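Local coordinates for MoaF-like domain-containing protein (Burkholderia vietnamiensis, PDB 5HAL) that is of unknown function but folds as a small MoaF-like beta-barrel of the calycin type, a kind of barrel that often binds small molecules, at residues T22-V25 against L30-L33; H85-A90 against G110-V115; R95-A100 against F105-G110. One frame throughout, in Å; residues are numbered along the deposited sequence.

All three contacts belong to one closed antiparallel barrel but hold it in different ways. Interactions 1 and 3 each pair the two strands of a hairpin through backbone hydrogen bonds. Interaction 1 is partly buried and has apolar side chains on its inner face, whereas interaction 3 is a surface contact whose outer face carries aromatic rings and charged side chains. Interaction 2, also partly buried, has no hydrogen bond between its segments and works through side chains, with Leu112 meeting strand 82-88 and the turn after it. Strand 105-114 serves both interactions 2 and 3, which share Gly110. It also pairs with strand 22-27 of interaction 1, closing the barrel where Glu24 N meets Arg113 O.

Interaction 1 (T22-V25 against L30-L33)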
ATOM      1  N   THR A  22       5.862  -9.055  -2.622  1.00 33.66           N
ATOM      2  CA  THR A  22       5.141  -8.689  -1.410  1.00 32.82           C
ATOM      3  C   THR A  22       6.045  -7.860  -0.507  1.00 31.71           C
ATOM      4  O   THR A  22       7.243  -8.131  -0.396  1.00 31.74           O
ATOM      5  CB  THR A  22       4.631  -9.939  -0.677  1.00 31.51           C
ATOM      6  OG1 THR A  22       3.704 -10.627  -1.521  1.00 30.19           O
ATOM      7  CG2 THR A  22       3.926  -9.573   0.641  1.00 28.32           C
ATOM      8  N   PHE A  23       5.465  -6.842   0.126  1.00 31.99           N
ATOM      9  CA  PHE A  23       6.196  -5.906   0.969  1.00 31.31           C
ATOM     10  C   PHE A  23       5.487  -5.765   2.303  1.00 28.00           C
ATOM     11  O   PHE A  23       4.256  -5.731   2.358  1.00 30.40           O
ATOM     12  CB  PHE A  23       6.337  -4.536   0.260  1.00 27.50           C
ATOM     13  CG  PHE A  23       7.000  -4.657  -1.067  1.00 31.79           C
ATOM     14  CD1 PHE A  23       8.383  -4.560  -1.170  1.00 29.65           C
ATOM     15  CD2 PHE A  23       6.258  -5.000  -2.198  1.00 25.57           C
ATOM     16  CE1 PHE A  23       9.016  -4.742  -2.389  1.00 29.92           C
ATOM     17  CE2 PHE A  23       6.878  -5.184  -3.423  1.00 29.73           C
ATOM     18  CZ  PHE A  23       8.264  -5.053  -3.522  1.00 31.12           C
ATOM     19  N   GLU A  24       6.264  -5.695   3.378  1.00 33.41           N
ATOM     20  CA  GLU A  24       5.722  -5.366   4.686  1.00 36.77           C
ATOM     21  C   GLU A  24       5.906  -3.879   4.966  1.00 35.01           C
ATOM     22  O   GLU A  24       7.021  -3.352   4.863  1.00 37.77           O
ATOM     23  CB  GLU A  24       6.392  -6.187   5.783  1.00 40.85           C
ATOM     24  CG  GLU A  24       5.817  -5.887   7.147  1.00 40.99           C
ATOM     25  CD  GLU A  24       6.400  -6.780   8.226  1.00 49.23           C
ATOM     26  OE1 GLU A  24       7.566  -6.554   8.621  1.00 52.25           O
ATOM     27  OE2 GLU A  24       5.693  -7.714   8.664  1.00 49.50           O
ATOM     28  N   VAL A  25       4.816  -3.205   5.325  1.00 30.45           N
ATOM     29  CA  VAL A  25       4.853  -1.803   5.712  1.00 29.48           C
ATOM     30  C   VAL A  25       4.551  -1.716   7.201  1.00 31.47           C
ATOM     31  O   VAL A  25       3.608  -2.350   7.685  1.00 34.57           O
ATOM     32  CB  VAL A  25       3.876  -0.952   4.875  1.00 34.96           C
ATOM     33  CG1 VAL A  25       4.442  -0.741   3.471  1.00 35.20           C
ATOM     34  CG2 VAL A  25       2.477  -1.601   4.787  1.00 27.47           C
ATOM     35  N   LEU A  30       0.231   0.237  13.089  1.00 45.43           N
ATOM     36  CA  LEU A  30      -0.273  -0.498  11.937  1.00 39.99           C
ATOM     37  C   LEU A  30       0.876  -1.205  11.232  1.00 42.68           C
ATOM     38  O   LEU A  30       1.879  -0.574  10.886  1.00 41.87           O
ATOM     39  CB  LEU A  30      -1.001   0.446  10.965  1.00 40.17           C
ATOM     40  CG  LEU A  30      -1.404  -0.138   9.610  1.00 41.31           C
ATOM     41  CD1 LEU A  30      -2.262  -1.347   9.811  1.00 38.26           C
ATOM     42  CD2 LEU A  30      -2.136   0.905   8.767  1.00 45.30           C
ATOM     43  N   THR A  31       0.727  -2.513  11.035  1.00 44.19           N
ATOM     44  CA  THR A  31       1.614  -3.300  10.188  1.00 43.92           C
ATOM     45  C   THR A  31       0.765  -4.028   9.162  1.00 42.68           C
ATOM     46  O   THR A  31      -0.285  -4.583   9.499  1.00 45.43           O
ATOM     47  CB  THR A  31       2.434  -4.310  10.989  1.00 42.73           C
ATOM     48  OG1 THR A  31       3.248  -3.619  11.937  1.00 49.08           O
ATOM     49  CG2 THR A  31       3.332  -5.135  10.064  1.00 43.96           C
ATOM     50  N   ALA A  32       1.208  -4.012   7.909  1.00 39.87           N
ATOM     51  CA  ALA A  32       0.450  -4.659   6.852  1.00 35.33           C
ATOM     52  C   ALA A  32       1.401  -5.251   5.826  1.00 38.75           C
ATOM     53  O   ALA A  32       2.566  -4.855   5.714  1.00 38.66           O
ATOM     54  CB  ALA A  32      -0.518  -3.687   6.172  1.00 30.79           C
ATOM     55  N   LEU A  33       0.882  -6.217   5.081  1.00 36.64           N
ATOM     56  CA  LEU A  33       1.548  -6.773   3.915  1.00 35.28           C
ATOM     57  C   LEU A  33       0.827  -6.249   2.681  1.00 32.25           C
ATOM     58  O   LEU A  33      -0.407  -6.257   2.643  1.00 32.29           O
ATOM     59  CB  LEU A  33       1.523  -8.308   3.953  1.00 31.22           C
ATOM     60  CG  LEU A  33       2.257  -9.020   5.088  1.00 33.31           C
ATOM     61  CD1 LEU A  33       1.908 -10.521   5.132  1.00 37.87           C
ATOM     62  CD2 LEU A  33       3.750  -8.870   4.891  1.00 37.22           C
TER
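Val25 and Ala32 face each other as an antiparallel hydrogen-bonded pair. Val25 N donates to Ala32 O at 2.8 Å, and Ala32 N returns a bond to Val25 O at 2.9 Å. Both N-H groups point almost straight at their acceptors, with angles of 163° and 164°. Longer CA-H...O contacts flank this pair of bonds: Thr31 CA approaches Val25 O, Glu24 CA approaches Ala32 O, and Leu33 CA comes within 3.3 Å of Phe23 O. The carbonyl oxygens of Val25 and Ala32 therefore each receive an N-H and a CA-H.

The two segments are the arms of the hairpin formed by strands 22-27 and 30-36, the first in the calycin-like barrel. Phe23 with Asn34 carries the backbone bonding further along it, and Glu24 with Arg113 joins the hairpin to the last strand.

Apolar contacts divide between the two faces. On the inner one, Val25 CG2 meets Ala32 CB at 3.9 Å, while Phe23 and Val25 pack on Leu112. On the outer one, Leu33 sends CD2 back to Glu24 CB, also at 3.9 Å. The extended Glu24 chain, with CG anti to the backbone N (chi1 -178°), passes diagonally over Thr31 CG2, which lies 3.8 Å from Glu24 OE2. The other carboxylate oxygen, Glu24 OE1, forms a salt bridge with Arg26.

Interaction 2 (H85-A90 against G110-V115); sequences HIDDFA and GSLRAV. With EDO (1,2-ethanediol), chain B.
Leu112 and Asp87 bring a methyl group against a carboxylate: Leu112 CD1 lies 3.6 Å from Asp87 CG, and the two side chains cross at about a right angle. Leu112 was modelled in two conformers, so this account holds for one of them. No hydrogen bond joins the two segments. On its strand Leu112 alone makes the contact; its chi1 of 176° swings CG away from the backbone N, and its methyls divide between two partners. CD1 reaches Asp87 and also lies over one face of the Phe89 ring, 4.1 Å above the plane and displaced toward the rim. Leu112 CD2 meets Phe89 CD1 at 3.7 Å.

Strands 82-88 and 105-114 are not neighbours in the sheet, since strand 93-99 runs between them. In this calycin-like barrel they meet through inward-facing side chains, near the end of strand 82-88, just before Phe89. Phe89 also sets its ring edge-to-face with Phe23, so Leu112 and Phe23 both border it.

The polar side of Asp87 turns to His85. His85 ND1 donates to Asp87 OD2 at 2.7 Å. Asp87 OD2 lies in the imidazole plane, while the N-H meets it on its syn side from 20° outside the carboxylate plane; Asp87 OD1 is held by Ser94 OG. These bonds fix the carboxylate and the rotation of the ring. At the other ring nitrogen, His85 NE2 shares a 2.8 Å hydrogen bond with O1 of a 1,2-ethanediol that was probably picked up during crystallisation. After the strand, Asp88 OD1 accepts from Ala90 N at 3.0 Å, making an Asx turn that shapes the backbone around Phe89.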
ATOM      1  N   HIS A  85      -0.405   5.775  -1.224  1.00 22.01           N
ATOM      2  CA  HIS A  85       0.959   5.495  -0.787  1.00 20.36           C
ATOM      3  C   HIS A  85       1.951   6.295  -1.615  1.00 29.84           C
ATOM      4  O   HIS A  85       1.813   6.389  -2.836  1.00 27.62           O
ATOM      5  CB  HIS A  85       1.328   4.023  -0.976  1.00 21.06           C
ATOM      6  CG  HIS A  85       0.866   3.113   0.108  1.00 25.40           C
ATOM      7  ND1 HIS A  85       1.557   1.965   0.445  1.00 25.20           N
ATOM      8  CD2 HIS A  85      -0.235   3.143   0.898  1.00 24.14           C
ATOM      9  CE1 HIS A  85       0.910   1.342   1.416  1.00 26.97           C
ATOM     10  NE2 HIS A  85      -0.177   2.038   1.710  1.00 25.21           N
ATOM     11  N   ILE A  86       2.997   6.803  -0.963  1.00 28.06           N
ATOM     12  CA  ILE A  86       4.224   7.195  -1.650  1.00 27.91           C
ATOM     13  C   ILE A  86       5.294   6.256  -1.127  1.00 28.50           C
ATOM     14  O   ILE A  86       5.792   6.422  -0.007  1.00 28.07           O
ATOM     15  CB  ILE A  86       4.595   8.661  -1.425  1.00 29.99           C
ATOM     16  CG1 ILE A  86       3.425   9.536  -1.864  1.00 29.22           C
ATOM     17  CG2 ILE A  86       5.848   9.015  -2.219  1.00 26.51           C
ATOM     18  CD1 ILE A  86       3.496  10.904  -1.345  1.00 37.15           C
ATOM     19  N   ASP A  87       5.619   5.245  -1.918  1.00 26.08           N
ATOM     20  CA  ASP A  87       6.459   4.142  -1.483  1.00 27.13           C
ATOM     21  C   ASP A  87       7.780   4.206  -2.234  1.00 30.56           C
ATOM     22  O   ASP A  87       7.804   4.141  -3.466  1.00 34.51           O
ATOM     23  CB  ASP A  87       5.751   2.805  -1.710  1.00 24.95           C
ATOM     24  CG  ASP A  87       4.627   2.572  -0.712  1.00 29.03           C
ATOM     25  OD1 ASP A  87       4.509   3.384   0.224  1.00 27.98           O
ATOM     26  OD2 ASP A  87       3.872   1.582  -0.848  1.00 25.80           O
ATOM     27  N   ASP A  88       8.867   4.347  -1.482  1.00 33.31           N
ATOM     28  CA  ASP A  88      10.221   4.440  -2.018  1.00 34.56           C
ATOM     29  C   ASP A  88      10.886   3.095  -1.757  1.00 35.75           C
ATOM     30  O   ASP A  88      11.222   2.776  -0.610  1.00 38.26           O
ATOM     31  CB  ASP A  88      10.955   5.601  -1.344  1.00 39.08           C
ATOM     32  CG  ASP A  88      12.409   5.760  -1.795  1.00 41.53           C
ATOM     33  OD1 ASP A  88      13.015   4.823  -2.346  1.00 38.82           O
ATOM     34  OD2 ASP A  88      12.955   6.854  -1.557  1.00 44.90           O
ATOM     35  N   PHE A  89      11.061   2.301  -2.821  1.00 33.80           N
ATOM     36  CA  PHE A  89      11.547   0.936  -2.680  1.00 38.40           C
ATOM     37  C   PHE A  89      13.057   0.847  -2.540  1.00 45.01           C
ATOM     38  O   PHE A  89      13.564  -0.238  -2.236  1.00 45.20           O
ATOM     39  CB  PHE A  89      11.083   0.088  -3.870  1.00 32.25           C
ATOM     40  CG  PHE A  89       9.599  -0.126  -3.896  1.00 33.48           C
ATOM     41  CD1 PHE A  89       9.050  -1.294  -3.402  1.00 31.23           C
ATOM     42  CD2 PHE A  89       8.751   0.866  -4.364  1.00 30.72           C
ATOM     43  CE1 PHE A  89       7.682  -1.488  -3.404  1.00 32.91           C
ATOM     44  CE2 PHE A  89       7.385   0.680  -4.375  1.00 35.37           C
ATOM     45  CZ  PHE A  89       6.847  -0.503  -3.885  1.00 32.33           C
ATOM     46  N   ALA A  90      13.786   1.939  -2.757  1.00 48.64           N
ATOM     47  CA  ALA A  90      15.227   1.911  -2.525  1.00 51.97           C
ATOM     48  C   ALA A  90      15.561   2.280  -1.085  1.00 53.23           C
ATOM     49  O   ALA A  90      16.347   1.592  -0.428  1.00 54.53           O
ATOM     50  CB  ALA A  90      15.946   2.852  -3.493  1.00 48.48           C
ATOM     51  N   GLY A 110       6.178   5.161   7.517  1.00 35.71           N
ATOM     52  CA  GLY A 110       6.968   4.129   8.140  1.00 38.30           C
ATOM     53  C   GLY A 110       7.913   3.460   7.181  1.00 37.39           C
ATOM     54  O   GLY A 110       8.313   4.035   6.168  1.00 40.14           O
ATOM     55  N   SER A 111       8.282   2.234   7.530  1.00 35.87           N
ATOM     56  CA  SER A 111       9.237   1.454   6.772  1.00 34.76           C
ATOM     57  C   SER A 111       8.522   0.594   5.738  1.00 40.97           C
ATOM     58  O   SER A 111       7.326   0.314   5.841  1.00 30.89           O
ATOM     59  CB  SER A 111      10.051   0.562   7.703  1.00 39.35           C
ATOM     60  OG  SER A 111       9.183  -0.314   8.394  1.00 44.44           O
ATOM     61  N   LEU A 112       9.291   0.172   4.739  1.00 38.00           N
ATOM     62  CA  LEU A 112       8.812  -0.710   3.684  0.59 37.06           C
ATOM     63  C   LEU A 112       9.935  -1.677   3.349  1.00 40.68           C
ATOM     64  O   LEU A 112      11.058  -1.252   3.075  1.00 40.76           O
ATOM     65  CB  LEU A 112       8.389   0.080   2.438  0.59 34.51           C
ATOM     66  CG  LEU A 112       7.956  -0.717   1.199  0.59 34.99           C
ATOM     67  CD1 LEU A 112       6.915   0.054   0.392  0.59 27.81           C
ATOM     68  CD2 LEU A 112       9.141  -1.079   0.314  0.59 29.15           C
ATOM     69  N   ARG A 113       9.644  -2.979   3.385  1.00 38.71           N
ATOM     70  CA  ARG A 113      10.693  -3.943   3.068  1.00 43.44           C
ATOM     71  C   ARG A 113      10.113  -5.168   2.365  1.00 42.86           C
ATOM     72  O   ARG A 113       8.990  -5.599   2.645  1.00 41.58           O
ATOM     73  CB  ARG A 113      11.472  -4.373   4.317  1.00 50.26           C
ATOM     74  CG  ARG A 113      10.681  -5.223   5.269  1.00 62.73           C
ATOM     75  CD  ARG A 113      11.579  -6.023   6.209  1.00 75.37           C
ATOM     76  NE  ARG A 113      10.810  -7.072   6.873  1.00 82.25           N
ATOM     77  CZ  ARG A 113      10.848  -8.360   6.540  1.00 89.32           C
ATOM     78  NH1 ARG A 113      11.645  -8.781   5.562  1.00 87.60           N
ATOM     79  NH2 ARG A 113      10.095  -9.232   7.197  1.00 93.51           N
ATOM     80  N   ALA A 114      10.906  -5.718   1.447  1.00 46.01           N
ATOM     81  CA  ALA A 114      10.526  -6.916   0.705  1.00 47.65           C
ATOM     82  C   ALA A 114      10.412  -8.125   1.626  1.00 46.37           C
ATOM     83  O   ALA A 114      11.262  -8.347   2.486  1.00 52.90           O
ATOM     84  CB  ALA A 114      11.557  -7.203  -0.389  1.00 42.33           C
ATOM     85  N   VAL A 115       9.348  -8.905   1.436  1.00 44.91           N
ATOM     86  CA  VAL A 115       9.107 -10.138   2.196  1.00 47.73           C
ATOM     87  C   VAL A 115       9.624 -11.352   1.427  1.00 54.49           C
ATOM     88  O   VAL A 115       9.488 -11.402   0.206  1.00 54.27           O
ATOM     89  CB  VAL A 115       7.602 -10.319   2.506  1.00 52.50           C
ATOM     90  CG1 VAL A 115       7.350 -11.639   3.238  1.00 65.18           C
ATOM     91  CG2 VAL A 115       7.080  -9.152   3.305  1.00 53.64           C
ATOM     92  OXT VAL A 115      10.166 -12.311   1.987  1.00 62.40           O
TER
HETATM   93  C1  EDO B 201      -3.065   2.142   4.404  1.00 63.28           C
HETATM   94  O1  EDO B 201      -1.833   1.539   3.970  1.00 51.30           O
HETATM   95  C2  EDO B 201      -4.036   1.066   4.874  1.00 64.84           C
HETATM   96  O2  EDO B 201      -5.171   1.643   5.531  1.00 65.11           O

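Interaction 3 (R95-A100 against F105-G110)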
ATOM      1  N   ARG A  95       5.024   6.416   2.866  1.00 33.61           N
ATOM      2  CA  ARG A  95       4.234   7.514   3.402  1.00 28.15           C
ATOM      3  C   ARG A  95       2.809   7.382   2.883  1.00 34.53           C
ATOM      4  O   ARG A  95       2.593   7.296   1.668  1.00 31.40           O
ATOM      5  CB  ARG A  95       4.836   8.861   3.011  1.00 34.72           C
ATOM      6  CG  ARG A  95       4.100  10.031   3.620  1.00 52.63           C
ATOM      7  CD  ARG A  95       4.777  11.361   3.298  1.00 60.35           C
ATOM      8  NE  ARG A  95       6.156  11.435   3.774  1.00 67.48           N
ATOM      9  CZ  ARG A  95       6.494  11.641   5.041  1.00 62.62           C
ATOM     10  NH1 ARG A  95       5.548  11.777   5.961  1.00 57.58           N
ATOM     11  NH2 ARG A  95       7.773  11.705   5.385  1.00 60.43           N
ATOM     12  N   THR A  96       1.838   7.355   3.795  1.00 33.39           N
ATOM     13  CA  THR A  96       0.471   7.017   3.424  1.00 29.11           C
ATOM     14  C   THR A  96      -0.514   8.076   3.892  1.00 30.03           C
ATOM     15  O   THR A  96      -0.365   8.684   4.956  1.00 28.02           O
ATOM     16  CB  THR A  96       0.035   5.646   3.990  1.00 30.41           C
ATOM     17  OG1 THR A  96      -0.047   5.713   5.416  1.00 35.84           O
ATOM     18  CG2 THR A  96       1.035   4.591   3.618  1.00 32.87           C
ATOM     19  N   PHE A  97      -1.538   8.256   3.072  1.00 25.03           N
ATOM     20  CA  PHE A  97      -2.675   9.118   3.342  1.00 26.22           C
ATOM     21  C   PHE A  97      -3.911   8.263   3.145  1.00 28.88           C
ATOM     22  O   PHE A  97      -4.086   7.663   2.082  1.00 30.60           O
ATOM     23  CB  PHE A  97      -2.680  10.317   2.389  1.00 23.19           C
ATOM     24  CG  PHE A  97      -1.381  11.087   2.388  1.00 27.19           C
ATOM     25  CD1 PHE A  97      -1.221  12.189   3.210  1.00 23.05           C
ATOM     26  CD2 PHE A  97      -0.319  10.696   1.577  1.00 30.07           C
ATOM     27  CE1 PHE A  97      -0.007  12.913   3.228  1.00 26.28           C
ATOM     28  CE2 PHE A  97       0.888  11.406   1.590  1.00 28.10           C
ATOM     29  CZ  PHE A  97       1.034  12.526   2.419  1.00 24.12           C
ATOM     30  N   PHE A  98      -4.760   8.198   4.162  1.00 23.39           N
ATOM     31  CA  PHE A  98      -5.856   7.238   4.196  1.00 27.53           C
ATOM     32  C   PHE A  98      -7.108   7.994   4.623  1.00 25.80           C
ATOM     33  O   PHE A  98      -7.124   8.633   5.680  1.00 25.38           O
ATOM     34  CB  PHE A  98      -5.497   6.067   5.141  1.00 30.59           C
ATOM     35  CG  PHE A  98      -6.664   5.233   5.597  1.00 41.64           C
ATOM     36  CD1 PHE A  98      -6.942   5.095   6.953  1.00 51.52           C
ATOM     37  CD2 PHE A  98      -7.458   4.542   4.681  1.00 52.01           C
ATOM     38  CE1 PHE A  98      -8.021   4.300   7.390  1.00 56.72           C
ATOM     39  CE2 PHE A  98      -8.536   3.747   5.109  1.00 51.62           C
ATOM     40  CZ  PHE A  98      -8.820   3.631   6.460  1.00 48.49           C
ATOM     41  N   THR A  99      -8.123   7.988   3.767  1.00 23.95           N
ATOM     42  CA  THR A  99      -9.415   8.590   4.083  1.00 26.36           C
ATOM     43  C   THR A  99     -10.378   7.435   4.315  1.00 27.87           C
ATOM     44  O   THR A  99     -10.720   6.713   3.372  1.00 26.11           O
ATOM     45  CB  THR A  99      -9.915   9.504   2.961  1.00 21.50           C
ATOM     46  OG1 THR A  99      -8.928  10.502   2.654  1.00 23.48           O
ATOM     47  CG2 THR A  99     -11.214  10.193   3.383  1.00 21.05           C
ATOM     48  N   ALA A 100     -10.789   7.242   5.567  1.00 26.84           N
ATOM     49  CA  ALA A 100     -11.740   6.184   5.881  1.00 24.21           C
ATOM     50  C   ALA A 100     -13.108   6.502   5.289  1.00 26.22           C
ATOM     51  O   ALA A 100     -13.407   7.647   4.930  1.00 26.07           O
ATOM     52  CB  ALA A 100     -11.865   5.994   7.391  1.00 21.43           C
ATOM     53  N   PHE A 105      -9.342  11.373   8.251  1.00 27.31           N
ATOM     54  CA  PHE A 105      -8.167  11.476   7.399  1.00 27.04           C
ATOM     55  C   PHE A 105      -6.958  11.135   8.249  1.00 28.83           C
ATOM     56  O   PHE A 105      -6.732  11.766   9.285  1.00 25.53           O
ATOM     57  CB  PHE A 105      -8.054  12.886   6.813  1.00 22.91           C
ATOM     58  CG  PHE A 105      -7.023  13.027   5.721  1.00 21.49           C
ATOM     59  CD1 PHE A 105      -6.849  12.027   4.770  1.00 21.87           C
ATOM     60  CD2 PHE A 105      -6.251  14.188   5.628  1.00 24.93           C
ATOM     61  CE1 PHE A 105      -5.917  12.168   3.745  1.00 22.17           C
ATOM     62  CE2 PHE A 105      -5.319  14.346   4.609  1.00 26.87           C
ATOM     63  CZ  PHE A 105      -5.147  13.340   3.666  1.00 20.60           C
ATOM     64  N   HIS A 106      -6.188  10.141   7.815  1.00 25.90           N
ATOM     65  CA  HIS A 106      -5.065   9.628   8.585  1.00 27.70           C
ATOM     66  C   HIS A 106      -3.790   9.701   7.761  1.00 26.82           C
ATOM     67  O   HIS A 106      -3.763   9.260   6.608  1.00 27.35           O
ATOM     68  CB  HIS A 106      -5.317   8.181   9.024  1.00 32.51           C
ATOM     69  CG  HIS A 106      -6.484   8.035   9.945  1.00 41.13           C
ATOM     70  ND1 HIS A 106      -7.608   7.313   9.613  1.00 41.26           N
ATOM     71  CD2 HIS A 106      -6.718   8.555  11.175  1.00 41.57           C
ATOM     72  CE1 HIS A 106      -8.475   7.376  10.608  1.00 40.07           C
ATOM     73  NE2 HIS A 106      -7.962   8.131  11.564  1.00 43.03           N
ATOM     74  N   ARG A 107      -2.745  10.255   8.355  1.00 27.90           N
ATOM     75  CA  ARG A 107      -1.425  10.300   7.751  1.00 29.76           C
ATOM     76  C   ARG A 107      -0.500   9.427   8.571  1.00 29.74           C
ATOM     77  O   ARG A 107      -0.461   9.544   9.800  1.00 34.58           O
ATOM     78  CB  ARG A 107      -0.884  11.730   7.709  1.00 35.33           C
ATOM     79  CG  ARG A 107      -1.801  12.712   7.035  1.00 41.56           C
ATOM     80  CD  ARG A 107      -1.675  14.018   7.750  1.00 48.37           C
ATOM     81  NE  ARG A 107      -1.779  15.163   6.869  1.00 43.32           N
ATOM     82  CZ  ARG A 107      -2.824  15.976   6.840  1.00 39.57           C
ATOM     83  NH1 ARG A 107      -3.859  15.755   7.642  1.00 36.56           N
ATOM     84  NH2 ARG A 107      -2.821  17.016   6.019  1.00 31.63           N
ATOM     85  N   LEU A 108       0.226   8.545   7.897  1.00 30.03           N
ATOM     86  CA  LEU A 108       1.195   7.684   8.554  1.00 33.69           C
ATOM     87  C   LEU A 108       2.432   7.614   7.680  1.00 34.74           C
ATOM     88  O   LEU A 108       2.349   7.740   6.458  1.00 36.93           O
ATOM     89  CB  LEU A 108       0.650   6.265   8.780  1.00 37.47           C
ATOM     90  CG  LEU A 108      -0.488   6.021   9.768  1.00 40.20           C
ATOM     91  CD1 LEU A 108      -0.947   4.573   9.668  1.00 35.76           C
ATOM     92  CD2 LEU A 108      -0.036   6.348  11.193  1.00 39.13           C
ATOM     93  N   ASP A 109       3.581   7.420   8.302  1.00 35.46           N
ATOM     94  CA  ASP A 109       4.758   7.119   7.512  1.00 40.51           C
ATOM     95  C   ASP A 109       5.594   6.090   8.257  1.00 36.88           C
ATOM     96  O   ASP A 109       5.668   6.115   9.488  1.00 38.83           O
ATOM     97  CB  ASP A 109       5.545   8.388   7.193  1.00 47.03           C
ATOM     98  CG  ASP A 109       6.495   8.740   8.263  1.00 63.93           C
ATOM     99  OD1 ASP A 109       6.026   9.203   9.321  1.00 78.95           O
ATOM    100  OD2 ASP A 109       7.711   8.550   8.049  1.00 69.04           O
ATOM    101  N   GLY A 110       6.178   5.161   7.517  1.00 35.71           N
ATOM    102  CA  GLY A 110       6.968   4.129   8.140  1.00 38.30           C
ATOM    103  C   GLY A 110       7.913   3.460   7.181  1.00 37.39           C
ATOM    104  O   GLY A 110       8.313   4.035   6.168  1.00 40.14           O
TER
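Phe105 crosses Thr99 and Phe97 obliquely on the outer face of the hairpin made by strands 93-99 and 105-114, the last in the calycin-like barrel. From CB, chi1 near 180° (-169°) sends the ring across to the partner strand. In the ring, Phe105 CD1 meets Thr99 OG1 at 3.3 Å and also comes near Phe98 O. The next atom, Phe105 CE1, reaches Phe97 CB at 4.0 Å. The tip, Phe105 CZ, is 4.1 Å from Phe97 CD1. On the remaining side, Phe105 CE2 lies 3.6 Å above the guanidinium plane of Arg107, a side chain bent at its middle torsions, whose CG also touches the ring of Phe97.

Beneath this outer row the backbones are tied by two hydrogen-bonded pairs, Thr96 with Leu108 and Phe98 with His106. The Thr96 N to Leu108 O bond is short and nearly straight, 2.7 Å with an angle of 173° at the hydrogen. Leu108 O also receives a weak bond from Thr96 OG1, 3.3 Å away, so one carbonyl takes two donors from the same residue. The side chains of these pairs point to the face of Thr96 and Leu108, which both pack on Tyr27 and line the barrel; at its rim the Phe98 and His106 rings lie side by side, rim to rim.

At the far end, Arg95 and Asp109 run alongside each other, their flat groups 14° from parallel. No N-H of the guanidinium points at the carboxylate: Asp109 CB sits over one guanidinium face, 3.6 Å from Arg95 NH1, while Asp109 OD2 lies well out of the guanidinium plane, 4.1 Å from Arg95 NH2.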